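PDB 5FLY: ferrichrome ABC transporter substrate-binding protein from Staphylococcus pseudintermedius, which probably binds ferrichrome-type iron siderophores at the cell surface and delivers them to an ABC transporter for uptake. Local coordinates for residues A7-T12 and E16-I21; G38-D43 and A60-D65; G172-R177 and L182-G187; D217-A222 and A236-L241. One frame throughout, in Å; residues are numbered along the deposited sequence.

Contact 1 (A7-T12 and E16-I21); sequences AFNLKT and EEKIDI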
# COMPACT_ATOMS: atom_id res chain seq x y z
N ALA A 7 13.83 13.77 -17.82
CA ALA A 7 12.98 12.66 -18.23
C ALA A 7 12.79 11.71 -17.05
O ALA A 7 13.76 11.22 -16.49
CB ALA A 7 13.58 11.93 -19.42
N PHE A 8 11.53 11.50 -16.67
CA PHE A 8 11.19 10.44 -15.73
C PHE A 8 10.85 9.20 -16.53
O PHE A 8 10.00 9.25 -17.41
CB PHE A 8 10.03 10.84 -14.84
CG PHE A 8 9.60 9.76 -13.93
CD1 PHE A 8 10.32 9.52 -12.77
CD2 PHE A 8 8.51 8.96 -14.23
CE1 PHE A 8 9.95 8.51 -11.91
CE2 PHE A 8 8.15 7.94 -13.39
CZ PHE A 8 8.86 7.72 -12.22
N ASN A 9 11.52 8.09 -16.24
CA ASN A 9 11.32 6.86 -16.99
C ASN A 9 10.26 5.98 -16.34
O ASN A 9 10.55 5.22 -15.42
CB ASN A 9 12.64 6.12 -17.11
CG ASN A 9 13.70 6.96 -17.80
OD1 ASN A 9 13.44 7.55 -18.84
ND2 ASN A 9 14.88 7.04 -17.19
N LEU A 10 9.03 6.11 -16.81
CA LEU A 10 7.91 5.37 -16.24
C LEU A 10 7.82 3.95 -16.80
O LEU A 10 7.82 3.77 -18.01
CB LEU A 10 6.60 6.12 -16.53
CG LEU A 10 5.29 5.49 -16.06
CD1 LEU A 10 5.25 5.42 -14.53
CD2 LEU A 10 4.11 6.26 -16.60
N LYS A 11 7.75 2.96 -15.91
CA LYS A 11 7.52 1.59 -16.33
C LYS A 11 6.06 1.38 -16.71
O LYS A 11 5.18 1.63 -15.89
CB LYS A 11 7.90 0.60 -15.23
CG LYS A 11 9.32 0.73 -14.76
CD LYS A 11 9.63 -0.29 -13.68
CE LYS A 11 10.84 -1.13 -14.08
NZ LYS A 11 11.09 -2.27 -13.15
N THR A 12 5.82 0.91 -17.93
CA THR A 12 4.47 0.70 -18.43
C THR A 12 4.37 -0.64 -19.13
O THR A 12 5.38 -1.33 -19.32
CB THR A 12 4.06 1.79 -19.44
OG1 THR A 12 4.75 1.58 -20.67
CG2 THR A 12 4.36 3.20 -18.92
N GLU A 16 9.13 1.28 -21.27
CA GLU A 16 9.46 2.50 -20.57
C GLU A 16 8.94 3.68 -21.36
O GLU A 16 9.16 3.77 -22.57
CB GLU A 16 10.96 2.62 -20.35
CG GLU A 16 11.46 1.69 -19.25
CD GLU A 16 12.83 2.08 -18.73
OE1 GLU A 16 13.41 3.07 -19.24
OE2 GLU A 16 13.31 1.41 -17.79
N GLU A 17 8.23 4.55 -20.68
CA GLU A 17 7.69 5.76 -21.27
C GLU A 17 8.43 6.93 -20.64
O GLU A 17 8.43 7.07 -19.43
CB GLU A 17 6.19 5.87 -21.02
CG GLU A 17 5.60 7.18 -21.49
CD GLU A 17 4.08 7.21 -21.44
OE1 GLU A 17 3.47 6.15 -21.14
OE2 GLU A 17 3.50 8.29 -21.71
N LYS A 18 9.07 7.74 -21.48
CA LYS A 18 9.79 8.90 -21.00
C LYS A 18 8.84 10.06 -20.89
O LYS A 18 8.17 10.43 -21.85
CB LYS A 18 10.95 9.26 -21.93
CG LYS A 18 12.11 8.30 -21.83
CD LYS A 18 13.36 8.87 -22.48
CE LYS A 18 14.61 8.43 -21.75
NZ LYS A 18 14.74 6.94 -21.74
N ILE A 19 8.78 10.63 -19.70
CA ILE A 19 7.89 11.74 -19.42
C ILE A 19 8.73 12.91 -18.94
O ILE A 19 9.39 12.82 -17.92
CB ILE A 19 6.85 11.35 -18.37
CG1 ILE A 19 6.05 10.14 -18.87
CG2 ILE A 19 5.94 12.55 -18.06
CD1 ILE A 19 5.06 9.60 -17.89
N ASP A 20 8.71 14.01 -19.68
CA ASP A 20 9.45 15.20 -19.29
C ASP A 20 8.74 15.92 -18.13
O ASP A 20 7.58 16.32 -18.24
CB ASP A 20 9.64 16.14 -20.50
CG ASP A 20 10.67 15.61 -21.53
OD1 ASP A 20 11.75 15.09 -21.15
OD2 ASP A 20 10.41 15.69 -22.74
N ILE A 21 9.45 16.06 -17.01
CA ILE A 21 8.90 16.71 -15.82
C ILE A 21 9.90 17.76 -15.32
O ILE A 21 11.04 17.80 -15.78
CB ILE A 21 8.60 15.68 -14.70
CG1 ILE A 21 9.88 14.99 -14.20
CG2 ILE A 21 7.59 14.65 -15.22
CD1 ILE A 21 9.68 14.30 -12.87
O HOH W 1 3.69 3.83 -22.19
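The amide of Asn9 and the carboxylate of Glu16 lie almost parallel, with planes 16° apart. Glu16 OE1 comes closest at Asn9 CB, 3.8 Å away. The ring of Phe8 instead leaves the partner strand and packs on Ile104, Ala119 and Ile123. Its CG is anti to the backbone N (chi1 177°), and only CB stays near Ile21 CD1. The motif is a two-stranded antiparallel beta hairpin. Two hydrogen-bonded pairs join it: Phe8 with Ile19 and Leu10 with Glu17. Each pair exchanges two backbone bonds; Phe8 N gives one to Ile19 O at 2.8 Å. Between them Asn9 faces Lys18 as a non-hydrogen-bonded pair.

The two faces differ. Phe8, Leu10 and Ile19 give one face its apolar part, where Leu10 CD2 meets Ile19 CD1 at 3.7 Å. Leu10 also reaches Ile104 and Phe106, so this face covers the edge strand 103-106. The other face carries Ala7, Asn9, Lys18 and Asp20. There Lys18 runs alongside Asn9, and its NZ makes a weak hydrogen bond to Asn9 OD1 at 3.2 Å. Asp20 OD1 is a cadmium ligand. Near the turn a water joins the strands, 2.9 Å from Thr12 OG1 and giving a 2.6 Å bond to Glu17 OE1.

Contact 2 (G38-D43 and A60-D65); sequences GLKYLD and AKQFKD
Lys40 meets the 60-65 segment without any direct hydrogen bond. Its ammonium and the Gln62 carbonyl are joined by a water instead. The water accepts from Lys40 NZ at 2.9 Å and donates to Gln62 O at 2.7 Å. The methylene next to the charge comes closest to Gln62: Lys40 CE lies 3.4 Å from Gln62 O.

The Lys40 chain explains this. With chi1 at 167° it sends CG away from its own backbone N, and a bend at chi2 (60°) carries the rest of the chain across Gln62 at about a right angle. The Gln62 amide then presents NE2 to Lys40 CE at 3.6 Å. Its other end is held from within its own segment. Lys61 NZ donates to Gln62 OE1 at 2.9 Å, in the carbonyl plane and on a lone pair, which fixes the turn of the amide. Lys61 NZ also bonds Val58 O.

Helices 36-41 and 57-62 are successive beta-alpha-beta connections of the parallel sheet in the N-terminal lobe, as in other class III solute-binding proteins. The first ends in a Schellman motif, with Asp43 at positive phi as the C-prime residue. Nearer the Lys40 backbone, Phe63 brings its ring in toward the first helix. Its CZ lies 3.6 Å from Lys40 CB, meeting it obliquely. The ring also packs on Ile46 and Val49 of strand 46-50. Tyr263, from the long helix 262-278, touches both Lys40 and Gln62.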
# COMPACT_ATOMS: atom_id res chain seq x y z
N GLY A 38 4.76 8.78 0.32
CA GLY A 38 6.17 8.70 -0.06
C GLY A 38 6.77 10.03 -0.47
O GLY A 38 7.93 10.34 -0.15
N LEU A 39 6.01 10.83 -1.19
CA LEU A 39 6.48 12.14 -1.59
C LEU A 39 6.55 13.08 -0.38
O LEU A 39 7.47 13.87 -0.27
CB LEU A 39 5.58 12.70 -2.68
CG LEU A 39 5.81 12.07 -4.06
CD1 LEU A 39 4.61 12.37 -4.98
CD2 LEU A 39 7.12 12.57 -4.68
N LYS A 40 5.57 12.99 0.51
CA LYS A 40 5.56 13.79 1.75
C LYS A 40 6.76 13.43 2.63
O LYS A 40 7.42 14.30 3.21
CB LYS A 40 4.25 13.56 2.50
CG LYS A 40 4.21 14.08 3.94
CD LYS A 40 4.42 15.56 4.03
CE LYS A 40 4.51 16.01 5.51
NZ LYS A 40 4.82 17.47 5.62
N TYR A 41 7.07 12.14 2.69
CA TYR A 41 8.19 11.66 3.50
C TYR A 41 9.50 12.28 3.02
O TYR A 41 10.43 12.50 3.80
CB TYR A 41 8.25 10.14 3.44
CG TYR A 41 9.12 9.48 4.47
CD1 TYR A 41 8.63 9.23 5.75
CD2 TYR A 41 10.42 9.10 4.17
CE1 TYR A 41 9.42 8.61 6.69
CE2 TYR A 41 11.21 8.47 5.11
CZ TYR A 41 10.71 8.24 6.38
OH TYR A 41 11.49 7.61 7.32
N LEU A 42 9.54 12.57 1.73
CA LEU A 42 10.69 13.19 1.08
C LEU A 42 10.60 14.72 1.01
O LEU A 42 11.43 15.36 0.35
CB LEU A 42 10.87 12.62 -0.33
CG LEU A 42 11.29 11.14 -0.43
CD1 LEU A 42 11.20 10.68 -1.86
CD2 LEU A 42 12.70 10.94 0.11
N ASP A 43 9.62 15.29 1.72
CA ASP A 43 9.39 16.73 1.79
C ASP A 43 9.23 17.33 0.40
O ASP A 43 9.76 18.41 0.11
CB ASP A 43 10.51 17.46 2.53
CG ASP A 43 10.14 18.90 2.88
OD1 ASP A 43 8.95 19.16 3.19
OD2 ASP A 43 11.04 19.77 2.85
N ALA A 60 -3.66 11.30 7.14
CA ALA A 60 -4.42 12.51 7.42
C ALA A 60 -3.60 13.51 8.23
O ALA A 60 -3.63 14.71 7.96
CB ALA A 60 -5.73 12.17 8.16
N LYS A 61 -2.85 13.02 9.22
CA LYS A 61 -2.09 13.92 10.07
C LYS A 61 -0.91 14.54 9.31
O LYS A 61 -0.40 15.58 9.71
CB LYS A 61 -1.60 13.21 11.33
CG LYS A 61 -0.81 11.98 11.06
CD LYS A 61 -0.19 11.42 12.33
CE LYS A 61 0.51 10.09 12.04
NZ LYS A 61 1.30 10.11 10.75
N GLN A 62 -0.47 13.91 8.23
CA GLN A 62 0.65 14.44 7.44
C GLN A 62 0.24 15.49 6.39
O GLN A 62 1.12 16.14 5.82
CB GLN A 62 1.38 13.31 6.71
CG GLN A 62 1.98 12.24 7.62
CD GLN A 62 2.92 12.81 8.66
OE1 GLN A 62 3.00 12.30 9.78
NE2 GLN A 62 3.65 13.87 8.30
N PHE A 63 -1.06 15.64 6.14
CA PHE A 63 -1.55 16.49 5.05
C PHE A 63 -2.54 17.56 5.53
O PHE A 63 -3.35 18.07 4.74
CB PHE A 63 -2.18 15.61 3.96
CG PHE A 63 -1.16 14.88 3.12
CD1 PHE A 63 -0.41 15.56 2.18
CD2 PHE A 63 -0.92 13.53 3.31
CE1 PHE A 63 0.53 14.90 1.42
CE2 PHE A 63 0.04 12.88 2.55
CZ PHE A 63 0.76 13.57 1.61
N LYS A 64 -2.47 17.91 6.81
CA LYS A 64 -3.42 18.84 7.41
C LYS A 64 -3.41 20.21 6.72
O LYS A 64 -4.44 20.86 6.62
CB LYS A 64 -3.15 19.02 8.90
CG LYS A 64 -3.63 17.87 9.77
CD LYS A 64 -3.22 18.04 11.24
CE LYS A 64 -3.82 19.30 11.87
NZ LYS A 64 -5.31 19.33 11.81
N ASP A 65 -2.25 20.64 6.24
CA ASP A 65 -2.14 21.98 5.67
C ASP A 65 -2.01 21.95 4.15
O ASP A 65 -1.56 22.93 3.55
CB ASP A 65 -0.96 22.70 6.31
CG ASP A 65 -1.14 22.90 7.81
OD1 ASP A 65 -2.26 23.30 8.23
OD2 ASP A 65 -0.18 22.66 8.58
O HOH W 2 2.27 18.21 4.47

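Contact 3 (G172-R177 and L182-G187); sequences GKNWGR and LYQAFG. With 7PG (2,5,8,11,14,17,20,23-octaoxapentacosan-25-ol), chain P.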
# COMPACT_ATOMS: atom_id res chain seq x y z
N GLY A 172 -2.23 -10.39 -2.79
CA GLY A 172 -0.91 -10.83 -3.17
C GLY A 172 0.18 -10.15 -2.35
O GLY A 172 -0.12 -9.52 -1.34
N LYS A 173 1.44 -10.25 -2.78
CA LYS A 173 2.54 -9.77 -1.95
C LYS A 173 2.75 -8.25 -1.96
O LYS A 173 3.53 -7.75 -1.16
CB LYS A 173 3.84 -10.47 -2.35
CG LYS A 173 3.78 -11.98 -2.15
CD LYS A 173 5.16 -12.64 -2.32
CE LYS A 173 5.11 -14.14 -2.01
NZ LYS A 173 4.27 -14.88 -3.00
N ASN A 174 2.06 -7.52 -2.83
CA ASN A 174 2.30 -6.08 -2.93
C ASN A 174 1.02 -5.31 -3.27
O ASN A 174 0.96 -4.61 -4.29
CB ASN A 174 3.40 -5.82 -3.99
CG ASN A 174 4.16 -4.50 -3.78
OD1 ASN A 174 5.28 -4.50 -3.27
ND2 ASN A 174 3.58 -3.40 -4.23
N TRP A 175 0.01 -5.43 -2.41
CA TRP A 175 -1.23 -4.67 -2.60
C TRP A 175 -1.70 -4.00 -1.31
O TRP A 175 -2.90 -3.85 -1.06
CB TRP A 175 -2.32 -5.59 -3.16
CG TRP A 175 -3.20 -4.86 -4.13
CD1 TRP A 175 -4.34 -4.17 -3.84
CD2 TRP A 175 -2.98 -4.69 -5.53
NE1 TRP A 175 -4.86 -3.60 -4.99
CE2 TRP A 175 -4.04 -3.91 -6.04
CE3 TRP A 175 -2.00 -5.15 -6.41
CZ2 TRP A 175 -4.14 -3.57 -7.38
CZ3 TRP A 175 -2.11 -4.81 -7.75
CH2 TRP A 175 -3.16 -4.02 -8.22
N GLY A 176 -0.75 -3.55 -0.50
CA GLY A 176 -1.08 -2.92 0.76
C GLY A 176 -1.67 -3.92 1.73
O GLY A 176 -1.45 -5.12 1.61
N ARG A 177 -2.40 -3.40 2.71
CA ARG A 177 -3.01 -4.18 3.78
C ARG A 177 -1.98 -5.03 4.52
O ARG A 177 -2.30 -6.11 5.00
CB ARG A 177 -4.13 -5.06 3.22
CG ARG A 177 -5.31 -4.28 2.70
CD ARG A 177 -5.11 -3.81 1.27
NE ARG A 177 -6.33 -3.18 0.76
CZ ARG A 177 -6.38 -2.40 -0.32
NH1 ARG A 177 -5.28 -2.13 -1.01
NH2 ARG A 177 -7.53 -1.87 -0.69
N LEU A 182 4.46 -8.23 5.55
CA LEU A 182 4.33 -9.64 5.91
C LEU A 182 5.10 -10.56 4.97
O LEU A 182 5.86 -11.41 5.44
CB LEU A 182 2.86 -10.03 5.96
CG LEU A 182 2.07 -9.37 7.09
CD1 LEU A 182 0.57 -9.50 6.86
CD2 LEU A 182 2.49 -9.95 8.45
N TYR A 183 4.94 -10.38 3.66
CA TYR A 183 5.50 -11.32 2.68
C TYR A 183 6.90 -10.95 2.19
O TYR A 183 7.69 -11.84 1.84
CB TYR A 183 4.57 -11.45 1.48
CG TYR A 183 3.20 -11.96 1.84
CD1 TYR A 183 3.03 -13.22 2.39
CD2 TYR A 183 2.08 -11.17 1.64
CE1 TYR A 183 1.75 -13.71 2.71
CE2 TYR A 183 0.81 -11.63 1.98
CZ TYR A 183 0.66 -12.90 2.51
OH TYR A 183 -0.60 -13.35 2.82
N GLN A 184 7.19 -9.65 2.10
CA GLN A 184 8.49 -9.22 1.59
C GLN A 184 9.45 -8.87 2.72
O GLN A 184 10.52 -9.47 2.83
CB GLN A 184 8.33 -8.03 0.64
CG GLN A 184 7.43 -8.34 -0.56
CD GLN A 184 7.33 -7.20 -1.54
OE1 GLN A 184 8.35 -6.70 -2.04
NE2 GLN A 184 6.10 -6.75 -1.80
N ALA A 185 9.08 -7.90 3.56
CA ALA A 185 9.98 -7.44 4.62
C ALA A 185 10.22 -8.53 5.68
O ALA A 185 11.37 -8.74 6.10
CB ALA A 185 9.43 -6.18 5.28
N PHE A 186 9.16 -9.20 6.14
CA PHE A 186 9.30 -10.25 7.16
C PHE A 186 9.53 -11.63 6.55
O PHE A 186 9.92 -12.57 7.25
CB PHE A 186 8.06 -10.35 8.07
CG PHE A 186 7.82 -9.16 8.98
CD1 PHE A 186 8.78 -8.19 9.20
CD2 PHE A 186 6.59 -9.04 9.64
CE1 PHE A 186 8.51 -7.11 10.06
CE2 PHE A 186 6.33 -7.97 10.49
CZ PHE A 186 7.28 -7.00 10.69
N GLY A 187 9.25 -11.79 5.25
CA GLY A 187 9.55 -13.03 4.55
C GLY A 187 8.70 -14.22 4.95
O GLY A 187 9.14 -15.37 4.85
C2 7PG P . -8.35 2.26 -0.82
O1 7PG P . -9.44 1.91 -0.01
C3 7PG P . -9.75 0.54 -0.05
C4 7PG P . -10.94 0.30 -0.97
O2 7PG P . -11.49 -0.97 -0.75
C5 7PG P . -10.58 -2.02 -0.84
C6 7PG P . -11.21 -3.26 -1.47
O3 7PG P . -10.25 -3.94 -2.22
C7 7PG P . -10.07 -3.50 -3.54
C8 7PG P . -8.79 -4.11 -4.11
O4 7PG P . -8.46 -3.62 -5.38
C9 7PG P . -8.29 -2.24 -5.45
C10 7PG P . -7.33 -1.79 -6.55
O5 7PG P . -6.70 -0.63 -6.08
C11 7PG P . -5.56 -0.18 -6.77
C12 7PG P . -4.73 0.71 -5.83
O6 7PG P . -3.46 0.15 -5.63
C13 7PG P . -3.25 -0.58 -4.45
C14 7PG P . -3.26 0.35 -3.24
O7 7PG P . -2.22 -0.03 -2.38
C15 7PG P . -1.68 1.01 -1.61
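Lys173 and Tyr183 bring the two backbones closest, with CA atoms 5.7 Å apart. Segment 172-177 is the loop after strand 167-171, and it turns through Gly176 and Arg177, both at positive phi. Segment 182-187 takes in the last part of helix 179-185, with a wider pi-type turn, and Gly187 follows at positive phi.

Gln184 ties the two together. Its NE2 donates to Lys173 O at 2.8 Å and to Asn174 OD1 at 2.8 Å, both acceptors lying in its amide plane. It meets the Lys173 carbonyl from above that group's plane. Asn174 OD1 takes a second bond from Tyr113 N. The Lys173 side chain crosses that of Tyr183 at about a right angle, CG lying 3.8 Å from Tyr183 CB. Tyr183 OH bonds Val158 O.

The far side of the loop lines the ligand pocket. Arg177 NH1 donates to Trp175 O at 2.9 Å, and NE forms a salt bridge with Glu162. One amide nitrogen of the helix thus holds a backbone oxygen and a side-chain oxygen of the loop. The polyether lays C13 over one Trp175 face and C5 at the Arg177 guanidinium edge, near its plane, consistent with a siderophore-binding site.

Contact 4 (D217-A222 and A236-L241); sequences DVIITA and AMWQNL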
# COMPACT_ATOMS: atom_id res chain seq x y z
N ASP A 217 -1.26 -20.40 8.16
CA ASP A 217 -0.98 -20.65 9.57
C ASP A 217 -1.47 -19.52 10.46
O ASP A 217 -1.84 -19.74 11.63
CB ASP A 217 0.52 -20.86 9.77
CG ASP A 217 1.04 -22.07 9.04
OD1 ASP A 217 0.31 -23.08 8.97
OD2 ASP A 217 2.17 -22.00 8.51
N VAL A 218 -1.47 -18.32 9.89
CA VAL A 218 -1.88 -17.09 10.57
C VAL A 218 -2.88 -16.40 9.65
O VAL A 218 -2.66 -16.33 8.43
CB VAL A 218 -0.70 -16.15 10.86
CG1 VAL A 218 -1.19 -14.83 11.45
CG2 VAL A 218 0.32 -16.82 11.79
N ILE A 219 -3.99 -15.92 10.21
CA ILE A 219 -4.99 -15.20 9.42
C ILE A 219 -5.25 -13.82 9.98
O ILE A 219 -5.66 -13.66 11.12
CB ILE A 219 -6.32 -15.96 9.34
CG1 ILE A 219 -6.10 -17.38 8.83
CG2 ILE A 219 -7.32 -15.17 8.45
CD1 ILE A 219 -7.34 -18.24 8.93
N ILE A 220 -5.02 -12.83 9.14
CA ILE A 220 -5.18 -11.45 9.52
C ILE A 220 -6.35 -10.89 8.74
O ILE A 220 -6.38 -11.02 7.51
CB ILE A 220 -3.92 -10.64 9.26
CG1 ILE A 220 -2.76 -11.21 10.10
CG2 ILE A 220 -4.16 -9.16 9.55
CD1 ILE A 220 -1.40 -10.67 9.70
N THR A 221 -7.30 -10.30 9.46
CA THR A 221 -8.46 -9.65 8.86
C THR A 221 -8.39 -8.13 9.01
O THR A 221 -8.40 -7.59 10.11
CB THR A 221 -9.77 -10.16 9.47
OG1 THR A 221 -9.87 -11.56 9.21
CG2 THR A 221 -11.00 -9.43 8.88
N ALA A 222 -8.30 -7.46 7.87
CA ALA A 222 -8.35 -6.00 7.82
C ALA A 222 -9.80 -5.57 7.74
O ALA A 222 -10.52 -5.99 6.84
CB ALA A 222 -7.57 -5.48 6.65
N ALA A 236 -18.93 -22.29 11.15
CA ALA A 236 -18.24 -23.51 11.55
C ALA A 236 -16.94 -23.68 10.77
O ALA A 236 -15.92 -24.08 11.35
CB ALA A 236 -19.15 -24.71 11.36
N MET A 237 -16.96 -23.36 9.47
CA MET A 237 -15.77 -23.48 8.62
C MET A 237 -14.63 -22.70 9.24
O MET A 237 -13.52 -23.20 9.35
CB MET A 237 -16.05 -22.97 7.19
CG MET A 237 -14.78 -22.71 6.35
SD MET A 237 -15.04 -22.29 4.61
CE MET A 237 -16.15 -20.91 4.74
N TRP A 238 -14.92 -21.46 9.64
CA TRP A 238 -13.91 -20.58 10.22
C TRP A 238 -13.37 -21.17 11.51
O TRP A 238 -12.16 -21.27 11.70
CB TRP A 238 -14.52 -19.20 10.49
CG TRP A 238 -13.60 -18.24 11.19
CD1 TRP A 238 -13.54 -17.98 12.53
CD2 TRP A 238 -12.60 -17.41 10.58
NE1 TRP A 238 -12.57 -17.03 12.79
CE2 TRP A 238 -11.99 -16.67 11.60
CE3 TRP A 238 -12.18 -17.22 9.26
CZ2 TRP A 238 -10.96 -15.75 11.35
CZ3 TRP A 238 -11.15 -16.29 9.01
CH2 TRP A 238 -10.55 -15.58 10.06
N GLN A 239 -14.28 -21.55 12.39
CA GLN A 239 -13.88 -22.06 13.69
C GLN A 239 -13.03 -23.32 13.58
O GLN A 239 -12.25 -23.63 14.48
CB GLN A 239 -15.10 -22.31 14.54
CG GLN A 239 -15.84 -21.03 14.84
CD GLN A 239 -16.99 -21.27 15.75
OE1 GLN A 239 -18.14 -20.94 15.44
NE2 GLN A 239 -16.71 -21.89 16.88
N ASN A 240 -13.18 -24.03 12.47
CA ASN A 240 -12.43 -25.27 12.28
C ASN A 240 -11.10 -25.08 11.55
O ASN A 240 -10.34 -26.04 11.41
CB ASN A 240 -13.31 -26.28 11.56
CG ASN A 240 -14.29 -26.97 12.51
OD1 ASN A 240 -14.04 -28.08 12.97
ND2 ASN A 240 -15.39 -26.29 12.83
N LEU A 241 -10.78 -23.85 11.13
CA LEU A 241 -9.47 -23.58 10.54
C LEU A 241 -8.37 -23.76 11.57
O LEU A 241 -8.53 -23.37 12.73
CB LEU A 241 -9.41 -22.17 9.95
CG LEU A 241 -10.39 -21.94 8.81
CD1 LEU A 241 -10.38 -20.50 8.40
CD2 LEU A 241 -10.05 -22.83 7.62
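Ile219 and Trp238 point at each other because of their first torsions. In Ile219 a chi1 of -54° leaves CG1 beside the backbone N, opposite the carbonyl carbon, and turns CG2 to the indole. In Trp238 chi1 is 176°, and the indole reaches off the helix toward the strand. The two side chains come from opposite directions. Ile219 CG2 touches the far corner of the six-membered ring, Trp238 CH2, at 3.6 Å, and meets the ring obliquely.

The second branch of Ile219 has its own partner. CD1 packs on Leu241 CD1 at 3.8 Å, with the two side chains at about a right angle. Thr221, two residues along on the same side of the strand, brings OG1 to 4.2 Å from Trp238 CH2. The indole also makes an edge-to-face contact with Phe232 and touches Val244.

Strand 218-223 belongs to the mixed sheet of the C-terminal lobe, between strands 158-164 and 249-253. The short helix 236-239 puts Trp238 against one face of it. A side-chain bond closes back on the first turn: Asn240 ND2 donates to Ala236 O at 2.7 Å, from above the carbonyl plane. Asn240 N bonds the same oxygen at 3.0 Å, so one carbonyl holds both. Leu241 follows as the N-cap residue of helix 242-245, and thus packs on Ile219 from the junction of two helices.

No hydrogen bond crosses this contact. Strand and helix are joined by apolar packing, while backbone bonds tie the strand to its sheet neighbours and Asn240 bonds back to Ala236 O.

How the contacts relate
The contacts follow one another along the chain. Contact 1 is the N-terminal hairpin, which packs on strand 103-106 at one edge of the parallel sheet. Contact 2 joins two helices that link strands of that same sheet, with its centre about 24 Å from that of contact 1. Contacts 3 and 4 belong to the other lobe and its mixed sheet. Their centres are about 19 Å apart, and they touch where Leu182 CD1 meets Ile220 CD1 at 3.7 Å. Contacts 1 and 4 lie on opposite sides of the chain's centre, about 43 Å apart between centres. Contact 3 alone contributes residues to the ligand pocket; contacts 1, 2 and 4 are structural packing away from it.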